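Local coordinates for protein ectonucleotide pyrophosphatase/phosphodiesterase family member 5 (PDB 5VEO) that probably hydrolyses nucleotide-type phosphodiester substrates as a zinc-dependent ectoenzyme of the nucleotide pyrophosphatase/phosphodiesterase family, with adenosine monophosphate bound in its site, at residues D134-P137 / T138-P142; E145-F149 / E150-A154; M227-S231 / K232-I236; I287-W291 / H292-N296; A344-K347 / N348-K351. The protein carries 1 engineered substitution. All coordinates share one frame; numbering follows the deposited sequence. Where two conformers were deposited one is given.

Contact 1. Residues D134-P137 / T138-P142; sequences DSFP and TYYLP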
# COMPACT_ATOMS: atom_id res chain seq x y z
N ASP A 134 -13.24 12.81 -12.86
CA ASP A 134 -12.81 13.78 -13.88
C ASP A 134 -11.62 14.63 -13.45
O ASP A 134 -11.41 15.71 -14.01
CB ASP A 134 -13.97 14.69 -14.29
CG ASP A 134 -14.99 13.99 -15.16
OD1 ASP A 134 -14.70 12.87 -15.63
OD2 ASP A 134 -16.07 14.56 -15.39
N SER A 135 -10.81 14.17 -12.49
CA SER A 135 -9.75 15.00 -11.93
C SER A 135 -8.47 14.21 -11.80
O SER A 135 -8.49 12.99 -11.60
CB SER A 135 -10.09 15.55 -10.54
OG SER A 135 -11.25 16.33 -10.54
N PHE A 136 -7.36 14.93 -11.89
CA PHE A 136 -6.01 14.47 -11.61
C PHE A 136 -5.43 15.34 -10.52
O PHE A 136 -5.94 16.44 -10.25
CB PHE A 136 -5.10 14.59 -12.85
CG PHE A 136 -5.46 13.66 -13.99
CD1 PHE A 136 -4.95 12.38 -14.05
CD2 PHE A 136 -6.25 14.11 -15.02
CE1 PHE A 136 -5.26 11.54 -15.11
CE2 PHE A 136 -6.57 13.28 -16.08
CZ PHE A 136 -6.08 12.00 -16.13
N PRO A 137 -4.34 14.91 -9.88
CA PRO A 137 -3.51 15.87 -9.14
C PRO A 137 -3.11 17.03 -10.05
O PRO A 137 -2.92 16.86 -11.26
CB PRO A 137 -2.29 15.04 -8.72
CG PRO A 137 -2.75 13.60 -8.82
CD PRO A 137 -3.66 13.61 -10.02
N THR A 138 -2.96 18.21 -9.45
CA THR A 138 -2.56 19.40 -10.22
C THR A 138 -1.34 19.12 -11.08
O THR A 138 -1.29 19.50 -12.26
CB THR A 138 -2.26 20.55 -9.28
OG1 THR A 138 -3.33 20.68 -8.34
CG2 THR A 138 -2.05 21.87 -10.07
N TYR A 139 -0.34 18.44 -10.50
CA TYR A 139 0.85 17.99 -11.19
C TYR A 139 1.02 16.50 -10.96
O TYR A 139 0.90 16.04 -9.82
CB TYR A 139 2.12 18.69 -10.70
CG TYR A 139 2.10 20.22 -10.64
CD1 TYR A 139 2.40 20.96 -11.76
CD2 TYR A 139 1.82 20.89 -9.47
CE1 TYR A 139 2.41 22.34 -11.73
CE2 TYR A 139 1.82 22.29 -9.41
CZ TYR A 139 2.12 23.00 -10.55
OH TYR A 139 2.13 24.39 -10.52
N TYR A 140 1.36 15.76 -12.01
CA TYR A 140 1.63 14.33 -11.83
C TYR A 140 2.50 13.83 -12.97
O TYR A 140 2.58 14.44 -14.05
CB TYR A 140 0.34 13.51 -11.75
CG TYR A 140 -0.43 13.44 -13.04
CD1 TYR A 140 -0.21 12.40 -13.94
CD2 TYR A 140 -1.37 14.40 -13.37
CE1 TYR A 140 -0.91 12.34 -15.15
CE2 TYR A 140 -2.07 14.35 -14.58
CZ TYR A 140 -1.84 13.32 -15.45
OH TYR A 140 -2.53 13.27 -16.65
N LEU A 141 3.14 12.72 -12.73
CA LEU A 141 3.92 12.01 -13.74
C LEU A 141 3.17 10.77 -14.22
O LEU A 141 2.69 9.98 -13.40
CB LEU A 141 5.28 11.60 -13.18
CG LEU A 141 6.12 12.68 -12.49
CD1 LEU A 141 7.45 12.11 -11.98
CD2 LEU A 141 6.35 13.88 -13.41
N PRO A 142 3.07 10.53 -15.53
CA PRO A 142 2.63 9.21 -16.00
C PRO A 142 3.51 8.12 -15.40
O PRO A 142 4.73 8.24 -15.36
CB PRO A 142 2.81 9.31 -17.52
CG PRO A 142 2.72 10.77 -17.79
CD PRO A 142 3.46 11.39 -16.65

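Contact 2. Residues E145-F149 / E150-A154; sequences ESVSF and EDRVA. With ZN (zinc ion), chain F; AMP (adenosine monophosphate), chain Q.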
# COMPACT_ATOMS: atom_id res chain seq x y z
N GLU A 145 8.26 3.13 -14.15
CA GLU A 145 9.17 2.58 -13.15
C GLU A 145 10.63 2.90 -13.45
O GLU A 145 11.46 2.85 -12.53
CB GLU A 145 8.94 1.07 -13.07
CG GLU A 145 9.70 0.40 -11.98
CD GLU A 145 9.18 -0.99 -11.70
OE1 GLU A 145 8.53 -1.56 -12.61
OE2 GLU A 145 9.37 -1.50 -10.58
N SER A 146 10.96 3.21 -14.71
CA SER A 146 12.33 3.50 -15.11
C SER A 146 12.81 4.88 -14.69
O SER A 146 14.01 5.16 -14.80
CB SER A 146 12.48 3.38 -16.62
OG SER A 146 12.16 2.06 -17.03
N VAL A 147 11.91 5.77 -14.27
CA VAL A 147 12.33 7.10 -13.87
C VAL A 147 13.06 7.00 -12.54
O VAL A 147 12.57 6.38 -11.59
CB VAL A 147 11.12 8.04 -13.78
CG1 VAL A 147 11.53 9.39 -13.23
CG2 VAL A 147 10.48 8.22 -15.14
N SER A 148 14.25 7.58 -12.49
CA SER A 148 15.11 7.46 -11.32
C SER A 148 14.47 8.12 -10.11
O SER A 148 13.62 9.02 -10.21
CB SER A 148 16.46 8.12 -11.60
OG SER A 148 16.30 9.52 -11.65
N PHE A 149 14.88 7.65 -8.93
CA PHE A 149 14.45 8.27 -7.70
C PHE A 149 14.81 9.75 -7.68
O PHE A 149 14.00 10.60 -7.27
CB PHE A 149 15.09 7.57 -6.51
CG PHE A 149 14.64 8.11 -5.21
CD1 PHE A 149 15.44 8.97 -4.49
CD2 PHE A 149 13.40 7.77 -4.71
CE1 PHE A 149 15.02 9.46 -3.26
CE2 PHE A 149 12.97 8.26 -3.49
CZ PHE A 149 13.78 9.11 -2.77
N GLU A 150 16.02 10.08 -8.15
CA GLU A 150 16.49 11.46 -8.13
C GLU A 150 15.62 12.34 -9.03
O GLU A 150 15.34 13.50 -8.69
CB GLU A 150 17.95 11.49 -8.56
CG GLU A 150 18.91 10.76 -7.58
CD GLU A 150 18.78 9.23 -7.57
OE1 GLU A 150 18.35 8.65 -8.59
OE2 GLU A 150 19.11 8.62 -6.50
N ASP A 151 15.16 11.80 -10.16
CA ASP A 151 14.28 12.58 -11.02
C ASP A 151 12.90 12.77 -10.38
O ASP A 151 12.27 13.83 -10.54
CB ASP A 151 14.15 11.91 -12.38
CG ASP A 151 15.35 12.20 -13.29
OD1 ASP A 151 16.12 13.12 -12.96
OD2 ASP A 151 15.51 11.52 -14.32
N ARG A 152 12.41 11.75 -9.67
CA ARG A 152 11.14 11.89 -8.96
C ARG A 152 11.25 12.96 -7.89
O ARG A 152 10.35 13.80 -7.75
CB ARG A 152 10.72 10.55 -8.35
CG ARG A 152 10.48 9.49 -9.39
CD ARG A 152 10.12 8.13 -8.77
NE ARG A 152 10.45 7.04 -9.69
CZ ARG A 152 9.92 5.81 -9.66
NH1 ARG A 152 8.98 5.50 -8.78
NH2 ARG A 152 10.30 4.90 -10.54
N VAL A 153 12.35 12.94 -7.12
CA VAL A 153 12.58 13.96 -6.11
C VAL A 153 12.65 15.34 -6.75
O VAL A 153 12.08 16.32 -6.23
CB VAL A 153 13.87 13.64 -5.33
CG1 VAL A 153 14.30 14.81 -4.47
CG2 VAL A 153 13.63 12.40 -4.48
N ALA A 154 13.35 15.45 -7.87
CA ALA A 154 13.50 16.75 -8.53
C ALA A 154 12.14 17.35 -8.86
O ALA A 154 11.92 18.55 -8.65
CB ALA A 154 14.36 16.60 -9.78
ZN ZN F . 8.43 -3.14 -9.68
P AMP Q . 2.90 -4.75 -4.69
O1P AMP Q . 1.49 -5.12 -4.35
O2P AMP Q . 3.77 -5.99 -4.94
O3P AMP Q . 3.55 -3.83 -3.66
O5' AMP Q . 2.89 -3.92 -6.06
C5' AMP Q . 3.97 -3.02 -6.34
C4' AMP Q . 4.34 -2.94 -7.79
O4' AMP Q . 3.35 -2.18 -8.47
C3' AMP Q . 5.66 -2.22 -8.04
O3' AMP Q . 6.67 -3.13 -8.41
C2' AMP Q . 5.37 -1.26 -9.20
O2' AMP Q . 6.26 -1.34 -10.28
C1' AMP Q . 3.96 -1.62 -9.61
N9 AMP Q . 3.17 -0.48 -10.04
C8 AMP Q . 2.80 0.58 -9.30
N7 AMP Q . 2.05 1.42 -10.06
C5 AMP Q . 1.97 0.85 -11.29
C6 AMP Q . 1.33 1.18 -12.58
N6 AMP Q . 0.62 2.32 -12.70
N1 AMP Q . 1.47 0.33 -13.61
C2 AMP Q . 2.17 -0.81 -13.52
N3 AMP Q . 2.78 -1.20 -12.38
C4 AMP Q . 2.71 -0.39 -11.27
O HOH W 1 15.25 8.95 -14.81
O HOH W 2 17.28 6.01 -8.84
O HOH W 3 7.47 -4.74 -11.12
O HOH W 4 8.88 -3.78 -12.03
O HOH W 5 10.58 -3.38 -10.67

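Contact 3. Residues M227-S231 / K232-I236; sequences MTQCS and KQRVI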
# COMPACT_ATOMS: atom_id res chain seq x y z
N MET A 227 6.85 -7.76 4.30
CA MET A 227 7.26 -8.86 3.43
C MET A 227 7.56 -10.07 4.31
O MET A 227 8.06 -9.91 5.42
CB MET A 227 8.51 -8.47 2.62
CG MET A 227 8.91 -9.42 1.49
SD MET A 227 7.83 -9.35 0.03
CE MET A 227 8.16 -7.71 -0.58
N THR A 228 7.25 -11.26 3.82
CA THR A 228 7.56 -12.48 4.55
C THR A 228 8.23 -13.48 3.62
O THR A 228 8.06 -13.44 2.40
CB THR A 228 6.32 -13.09 5.27
OG1 THR A 228 6.74 -14.00 6.31
CG2 THR A 228 5.49 -13.89 4.37
N GLN A 229 9.01 -14.36 4.23
CA GLN A 229 9.79 -15.36 3.50
C GLN A 229 8.91 -16.52 3.06
O GLN A 229 8.20 -17.13 3.87
CB GLN A 229 10.93 -15.87 4.37
CG GLN A 229 11.95 -16.71 3.62
CD GLN A 229 12.95 -15.88 2.83
OE1 GLN A 229 13.12 -14.69 3.06
NE2 GLN A 229 13.64 -16.51 1.90
N CYS A 230 9.04 -16.86 1.79
CA CYS A 230 8.37 -18.00 1.19
C CYS A 230 9.38 -19.09 0.85
O CYS A 230 10.59 -18.89 0.91
CB CYS A 230 7.60 -17.57 -0.05
SG CYS A 230 6.23 -16.44 0.39
N SER A 231 8.85 -20.26 0.49
CA SER A 231 9.67 -21.44 0.27
C SER A 231 8.97 -22.40 -0.67
O SER A 231 7.77 -22.61 -0.56
CB SER A 231 9.93 -22.18 1.58
OG SER A 231 10.64 -23.40 1.33
N LYS A 232 9.76 -23.07 -1.52
CA LYS A 232 9.21 -24.13 -2.35
C LYS A 232 8.73 -25.32 -1.52
O LYS A 232 7.96 -26.14 -2.03
CB LYS A 232 10.24 -24.55 -3.40
CG LYS A 232 10.38 -23.45 -4.45
CD LYS A 232 11.33 -23.78 -5.58
CE LYS A 232 11.05 -22.86 -6.77
NZ LYS A 232 12.06 -23.00 -7.85
N GLN A 233 9.12 -25.40 -0.25
CA GLN A 233 8.59 -26.39 0.68
C GLN A 233 7.26 -25.97 1.30
O GLN A 233 6.68 -26.76 2.06
CB GLN A 233 9.60 -26.66 1.80
CG GLN A 233 10.93 -27.12 1.30
CD GLN A 233 10.81 -28.45 0.59
OE1 GLN A 233 10.40 -29.45 1.18
NE2 GLN A 233 11.13 -28.46 -0.70
N ARG A 234 6.77 -24.77 1.00
CA ARG A 234 5.51 -24.25 1.55
C ARG A 234 4.63 -23.78 0.39
O ARG A 234 4.36 -22.58 0.22
CB ARG A 234 5.77 -23.13 2.54
CG ARG A 234 6.50 -23.59 3.80
CD ARG A 234 6.49 -22.50 4.85
NE ARG A 234 7.20 -21.29 4.47
CZ ARG A 234 8.49 -21.07 4.70
NH1 ARG A 234 9.24 -22.00 5.28
NH2 ARG A 234 9.03 -19.90 4.36
N VAL A 235 4.16 -24.74 -0.41
CA VAL A 235 3.33 -24.47 -1.58
C VAL A 235 2.02 -25.24 -1.47
O VAL A 235 2.01 -26.44 -1.16
CB VAL A 235 4.07 -24.84 -2.88
CG1 VAL A 235 3.14 -24.79 -4.05
CG2 VAL A 235 5.24 -23.89 -3.10
N ILE A 236 0.92 -24.55 -1.76
CA ILE A 236 -0.39 -25.15 -1.94
C ILE A 236 -0.69 -25.11 -3.43
O ILE A 236 -0.74 -24.02 -4.02
CB ILE A 236 -1.48 -24.40 -1.14
CG1 ILE A 236 -1.12 -24.33 0.34
CG2 ILE A 236 -2.83 -25.06 -1.35
CD1 ILE A 236 -1.29 -22.97 0.91
O HOH W 6 5.99 -20.26 0.33

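Contact 4. Residues I287-W291 / H292-N296; sequences IPERW and HYKHN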
# COMPACT_ATOMS: atom_id res chain seq x y z
N ILE A 287 -16.21 -14.15 5.38
CA ILE A 287 -14.88 -13.56 5.54
C ILE A 287 -14.83 -12.81 6.88
O ILE A 287 -15.79 -12.10 7.24
CB ILE A 287 -14.57 -12.63 4.36
CG1 ILE A 287 -14.38 -13.45 3.09
CG2 ILE A 287 -13.36 -11.75 4.65
CD1 ILE A 287 -14.33 -12.65 1.81
N PRO A 288 -13.75 -12.94 7.65
CA PRO A 288 -13.66 -12.24 8.94
C PRO A 288 -13.97 -10.76 8.87
O PRO A 288 -13.41 -10.02 8.06
CB PRO A 288 -12.20 -12.48 9.34
CG PRO A 288 -11.89 -13.82 8.75
CD PRO A 288 -12.60 -13.83 7.42
N GLU A 289 -14.85 -10.32 9.79
CA GLU A 289 -15.24 -8.91 9.87
C GLU A 289 -14.04 -8.00 10.08
O GLU A 289 -14.01 -6.87 9.59
CB GLU A 289 -16.24 -8.69 11.00
CG GLU A 289 -17.57 -9.29 10.72
CD GLU A 289 -18.30 -8.56 9.61
OE1 GLU A 289 -18.05 -7.35 9.43
OE2 GLU A 289 -19.12 -9.21 8.92
N ARG A 290 -13.04 -8.47 10.84
CA ARG A 290 -11.93 -7.60 11.20
C ARG A 290 -11.12 -7.16 10.00
O ARG A 290 -10.37 -6.18 10.11
CB ARG A 290 -11.01 -8.28 12.21
CG ARG A 290 -10.29 -9.49 11.70
CD ARG A 290 -9.46 -10.12 12.82
NE ARG A 290 -8.92 -11.40 12.38
CZ ARG A 290 -7.74 -11.54 11.77
NH1 ARG A 290 -6.95 -10.49 11.55
NH2 ARG A 290 -7.35 -12.74 11.40
N TRP A 291 -11.24 -7.86 8.86
CA TRP A 291 -10.55 -7.46 7.64
C TRP A 291 -11.29 -6.39 6.84
O TRP A 291 -10.69 -5.78 5.95
CB TRP A 291 -10.32 -8.67 6.74
CG TRP A 291 -9.24 -9.58 7.19
CD1 TRP A 291 -8.17 -9.27 7.99
CD2 TRP A 291 -9.08 -10.97 6.84
NE1 TRP A 291 -7.37 -10.37 8.17
CE2 TRP A 291 -7.90 -11.42 7.47
CE3 TRP A 291 -9.81 -11.86 6.06
CZ2 TRP A 291 -7.45 -12.74 7.36
CZ3 TRP A 291 -9.37 -13.16 5.95
CH2 TRP A 291 -8.19 -13.59 6.58
N HIS A 292 -12.57 -6.15 7.14
CA HIS A 292 -13.35 -5.11 6.47
C HIS A 292 -13.18 -5.23 4.97
O HIS A 292 -12.79 -4.30 4.25
CB HIS A 292 -12.94 -3.73 6.98
CG HIS A 292 -13.02 -3.63 8.46
ND1 HIS A 292 -14.20 -3.79 9.15
CD2 HIS A 292 -12.06 -3.48 9.40
CE1 HIS A 292 -13.97 -3.70 10.44
NE2 HIS A 292 -12.68 -3.51 10.62
N TYR A 293 -13.43 -6.44 4.49
CA TYR A 293 -13.10 -6.78 3.13
C TYR A 293 -14.31 -7.21 2.32
O TYR A 293 -14.35 -6.90 1.13
CB TYR A 293 -12.00 -7.86 3.14
CG TYR A 293 -11.29 -8.01 1.83
CD1 TYR A 293 -11.43 -9.15 1.07
CD2 TYR A 293 -10.49 -6.99 1.35
CE1 TYR A 293 -10.78 -9.29 -0.13
CE2 TYR A 293 -9.82 -7.11 0.14
CZ TYR A 293 -10.00 -8.25 -0.61
OH TYR A 293 -9.36 -8.42 -1.81
N LYS A 294 -15.36 -7.70 2.94
CA LYS A 294 -16.39 -8.50 2.28
C LYS A 294 -17.53 -7.71 1.65
O LYS A 294 -18.19 -8.24 0.75
CB LYS A 294 -16.94 -9.52 3.28
CG LYS A 294 -18.02 -9.01 4.19
CD LYS A 294 -18.65 -10.18 4.97
CE LYS A 294 -17.98 -10.30 6.27
NZ LYS A 294 -18.50 -11.43 7.08
N HIS A 295 -17.79 -6.47 2.08
CA HIS A 295 -18.99 -5.76 1.63
C HIS A 295 -18.72 -4.98 0.35
O HIS A 295 -18.80 -3.75 0.30
CB HIS A 295 -19.49 -4.83 2.74
CG HIS A 295 -19.91 -5.56 3.98
ND1 HIS A 295 -20.96 -6.46 3.99
CD2 HIS A 295 -19.42 -5.53 5.24
CE1 HIS A 295 -21.11 -6.93 5.22
NE2 HIS A 295 -20.19 -6.39 5.99
N ASN A 296 -18.39 -5.72 -0.71
CA ASN A 296 -18.08 -5.12 -1.99
C ASN A 296 -18.23 -6.18 -3.06
O ASN A 296 -17.78 -7.31 -2.88
CB ASN A 296 -16.66 -4.54 -2.01
CG ASN A 296 -16.44 -3.59 -3.17
OD1 ASN A 296 -16.31 -4.02 -4.32
ND2 ASN A 296 -16.39 -2.30 -2.87
O HOH W 7 -14.68 -8.52 6.07
O HOH W 8 -20.14 -6.28 8.78

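Contact 5. Residues A344-K347 / N348-K351; sequences AFRK and NFTK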
# COMPACT_ATOMS: atom_id res chain seq x y z
N ALA A 344 5.01 20.54 12.22
CA ALA A 344 3.82 20.08 12.93
C ALA A 344 4.07 18.86 13.82
O ALA A 344 3.18 18.50 14.60
CB ALA A 344 2.71 19.75 11.94
N PHE A 345 5.23 18.24 13.73
CA PHE A 345 5.49 16.97 14.41
C PHE A 345 6.41 17.14 15.61
O PHE A 345 7.30 18.00 15.63
CB PHE A 345 6.09 15.97 13.43
CG PHE A 345 5.08 15.35 12.52
CD1 PHE A 345 5.00 15.70 11.18
CD2 PHE A 345 4.18 14.42 13.02
CE1 PHE A 345 4.05 15.11 10.36
CE2 PHE A 345 3.23 13.84 12.21
CZ PHE A 345 3.16 14.20 10.86
N ARG A 346 6.19 16.32 16.63
CA ARG A 346 7.09 16.28 17.77
C ARG A 346 8.48 15.83 17.34
O ARG A 346 8.69 15.36 16.22
CB ARG A 346 6.53 15.36 18.85
CG ARG A 346 5.27 15.91 19.44
CD ARG A 346 4.54 14.87 20.24
NE ARG A 346 5.18 14.61 21.51
CZ ARG A 346 4.64 13.90 22.49
NH1 ARG A 346 3.43 13.38 22.34
NH2 ARG A 346 5.30 13.74 23.64
N LYS A 347 9.43 15.97 18.26
CA LYS A 347 10.82 15.61 18.00
C LYS A 347 11.27 14.54 18.97
O LYS A 347 11.05 14.65 20.19
CB LYS A 347 11.72 16.83 18.13
CG LYS A 347 11.45 17.89 17.08
CD LYS A 347 12.41 19.07 17.27
CE LYS A 347 13.45 19.18 16.16
NZ LYS A 347 14.69 18.39 16.50
N ASN A 348 11.95 13.52 18.45
CA ASN A 348 12.49 12.40 19.22
C ASN A 348 11.40 11.64 19.99
O ASN A 348 11.60 11.24 21.14
CB ASN A 348 13.59 12.88 20.17
CG ASN A 348 14.53 11.77 20.55
OD1 ASN A 348 14.73 10.82 19.78
ND2 ASN A 348 15.09 11.85 21.75
N PHE A 349 10.27 11.41 19.34
CA PHE A 349 9.09 10.82 19.96
C PHE A 349 8.76 9.48 19.30
O PHE A 349 8.72 9.38 18.07
CB PHE A 349 7.88 11.75 19.85
CG PHE A 349 6.61 11.17 20.39
CD1 PHE A 349 6.46 10.93 21.76
CD2 PHE A 349 5.56 10.85 19.55
CE1 PHE A 349 5.28 10.40 22.26
CE2 PHE A 349 4.38 10.33 20.04
CZ PHE A 349 4.25 10.08 21.41
N THR A 350 8.50 8.48 20.13
CA THR A 350 8.12 7.16 19.65
C THR A 350 6.77 6.78 20.23
O THR A 350 6.55 6.86 21.44
CB THR A 350 9.15 6.10 20.02
OG1 THR A 350 10.43 6.51 19.52
CG2 THR A 350 8.79 4.74 19.38
N LYS A 351 5.89 6.34 19.34
CA LYS A 351 4.55 5.88 19.65
C LYS A 351 4.44 4.40 19.30
O LYS A 351 5.00 3.94 18.30
CB LYS A 351 3.56 6.71 18.83
CG LYS A 351 2.16 6.32 18.95
CD LYS A 351 1.33 7.35 18.27
CE LYS A 351 -0.03 6.83 18.04
NZ LYS A 351 -0.88 7.01 19.21

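Contact 1. Residues D134-P137 / T138-P142
Between F136 and Y140 the backbone comes in extended, bends at T138, whose phi and psi are helical (-50°/-44°), and is extended again at Y139, so two aromatic side chains four residues apart face each other across the turn. This bend leads into strand 139-140, an edge strand of the large mixed sheet. No hydrogen bond ties the two segments together, and ring packing carries the contact. P137, with its ring-restricted phi, suits the entry to the bend, and its CD lies 4.1 Å from CD2 of Y140. P137 O also meets the edge of the tyrosine ring, near its plane. T138 is held from outside, its OG1 bonded to S120 N and its backbone N to Q114, while the ring of Y139 stacks on W159. The rings of F136 and Y140 are nearly parallel (13°) but slid apart, with centroids 4.7 Å from each other and little overlap. Y140 takes the crowded position at chi1, its CG between backbone N and carbonyl carbon, which turns the ring back over the bend. CE2 of Y140 touches F136 CB at 3.5 Å, and the hydroxyl oxygen OH stands 3.5 Å above the centre of the phenylalanine ring.

Contact 2. Residues E145-F149 / E150-A154
R152 grips the carbonyl of V147 side-on, its NE and NH2 each donating to V147 O at 2.9 Å. The oxygen lies close to the guanidinium plane; NH2 approaches within the carbonyl plane, whereas NE comes from above it. An extended chain from CG to NE carries the charged group back past the start of the helix, and arginine suits a place where one side chain must serve several acceptors: its NH1 also bonds Y172 O and forms a salt bridge with E174. S148 is the N-cap, its OG accepting from D151 N at 3.0 Å with an angle of 152°. The reciprocal half of a capping box is not made directly, since water 1 stands between S148 N and D151 OD2; likewise water 2 joins F149 N to E150 OE1. Backbone bonds from R152 N to S148 O and from V153 N to F149 O start the helix. Packing follows: V153 CG2 sits over one face of the F149 ring, a CH-pi contact 3.9 Å from the centroid, and V147 CG1 rests 3.7 Å from D151 CB. The ring of F149 also meets W173 edge-to-face. At the other end E145 OE2 binds a zinc ion at 2.1 Å, with D178 and O3' of adenosine monophosphate as further ligands. A serine-capped helix start thus comes three residues after a ligand of the zinc and nucleotide site.

Contact 3. Residues M227-S231 / K232-I236
S231 and R234 are the ends of a type I beta turn, a local surface contact that joins the short strand 228-229 to strand 235-237. The turn is closed by R234 N donating to S231 O at 2.8 Å. Serine suits the first position because its hydroxyl can reinforce the bend: with OG anti to its own backbone N (chi1 175°), OG accepts from Q233 N at 3.0 Å, an ST turn laid within the beta turn. K232 and Q233, at the two central corners, are polar and exposed. The long side chain of R234 then folds back along the incoming chain. Bent at chi3 (-63°), it lays one face of its guanidinium over S231 CB, which stands 3.6 Å above the plane, over its centre. From there NH2 donates to Q229 O at 2.9 Å, a bent bond (141°) that meets the oxygen from above the carbonyl plane. NE bonds elsewhere, to G309 O, so the guanidinium is fixed from two directions and its rotation restricted. Water 6 bridges the backbone, accepting from S231 N at 2.9 Å and lying 2.8 Å from R234 O. On the incoming side, strand 228-229 pairs antiparallel with 323-324, T228 bonding N324; on the outgoing side, strand 235-237 runs parallel to 311-313, R234 and I236 both bonding Y311 through the backbone.

Contact 4. Residues I287-W291 / H292-N296
I287 meets K294 twice: I287 CB packs 4.1 Å from K294 CB, and I287 O accepts from K294 NZ at 2.8 Å, the donor lying in the carbonyl plane. Next, the carbonyl of P288 accepts a hydrogen bond from water 7, which in turn accepts from Y293 N. E289 opens a short 3-10 segment, for which P288 O also accepts from W291 N. The glutamate chain, bent at chi2, brings OE2 to 2.9 Å from K294 NZ, a salt bridge whose hydrogen bond is weak. The backbone oxygen of E289 accepts from H292 N at 2.9 Å and also sits over one face of the H292 ring, 3.1 Å above its plane. R290 lends its carbonyl, R290 O lying 3.3 Å from H292 CD2, while its guanidinium forms a salt bridge with D328. W291 is the last residue of the 3-10 segment, its CB against Y293 CB at 4.1 Å, and its NE1 bonds D328 as well. H292 follows with positive phi, in the left-handed region. A lysine suits position 294 because one ammonium reaches I287 O, E289 OE2 and also E285 O; with a methionine here, both carbonyls would probably lose their donor and the E289 carboxylate its charged mate. The whole loop joins strand 279-283 to strand 302-306, with I287 packed on Y282 and V303, W291 on V305, and H292 beside an attached N-acetylglucosamine.

Contact 5. Residues A344-K347 / N348-K351
N348 follows K347 with a left-handed backbone, a conformation asparagine tolerates better than most residues, and this kink sets off strand 349-355. The positive phi brings N348 CB to 3.1 Å from K347 O, the local crowding that goes with this conformation, while K347 sends its ammonium to N43. F349 then carries the contact. Its CG is anti to the backbone N (chi1 176°), which aims the ring back toward R346, three residues earlier. The guanidinium of R346 lies flat on one face of that ring, centres 3.7 Å apart and planes at 15°, a stacked cation-pi pair. R346 reaches it by bending at chi3 (74°). NH1 comes 3.5 Å from CE1 of F349 and is offset toward the rim, while NE lies 3.9 Å from CG; the two CB atoms of R346 and F349 are 4.0 Å apart. Lying flat keeps the N-H bonds pointing outward in the guanidinium plane, and NH1 donates to D383 O. Replacing F349 by a serine would probably strip the arginine of the face it rests on and leave its guanidinium freer to turn. Further along, K351 forms a salt bridge with D383, whose carbonyl R346 uses. The strand is the outer one at this end of the mixed sheet, running parallel to 45-51: F349 bonds G44 and K351 bonds H46 through the backbone, and both R346 and F349 touch V45.

In the fold
The five contacts follow one another along the chain without interleaving. Contacts 1 and 2 adjoin in sequence, centres 17 Å apart, and carry the chain from strand 139-140 into helix 149-160, with a zinc ligand at the start of contact 2. Contacts 1 and 5 belong to the same eight-stranded mixed sheet but to its two outermost strands, their centres about 32 Å apart. Contact 3, some 38 Å from contact 1 between centres and across the middle of the molecule, links two small two-stranded sheets; contact 4, about 25 Å from it, connects neighbouring strands of a separate antiparallel sheet. All are thus local features of chain connections, and contact 2 alone supplies a zinc ligand.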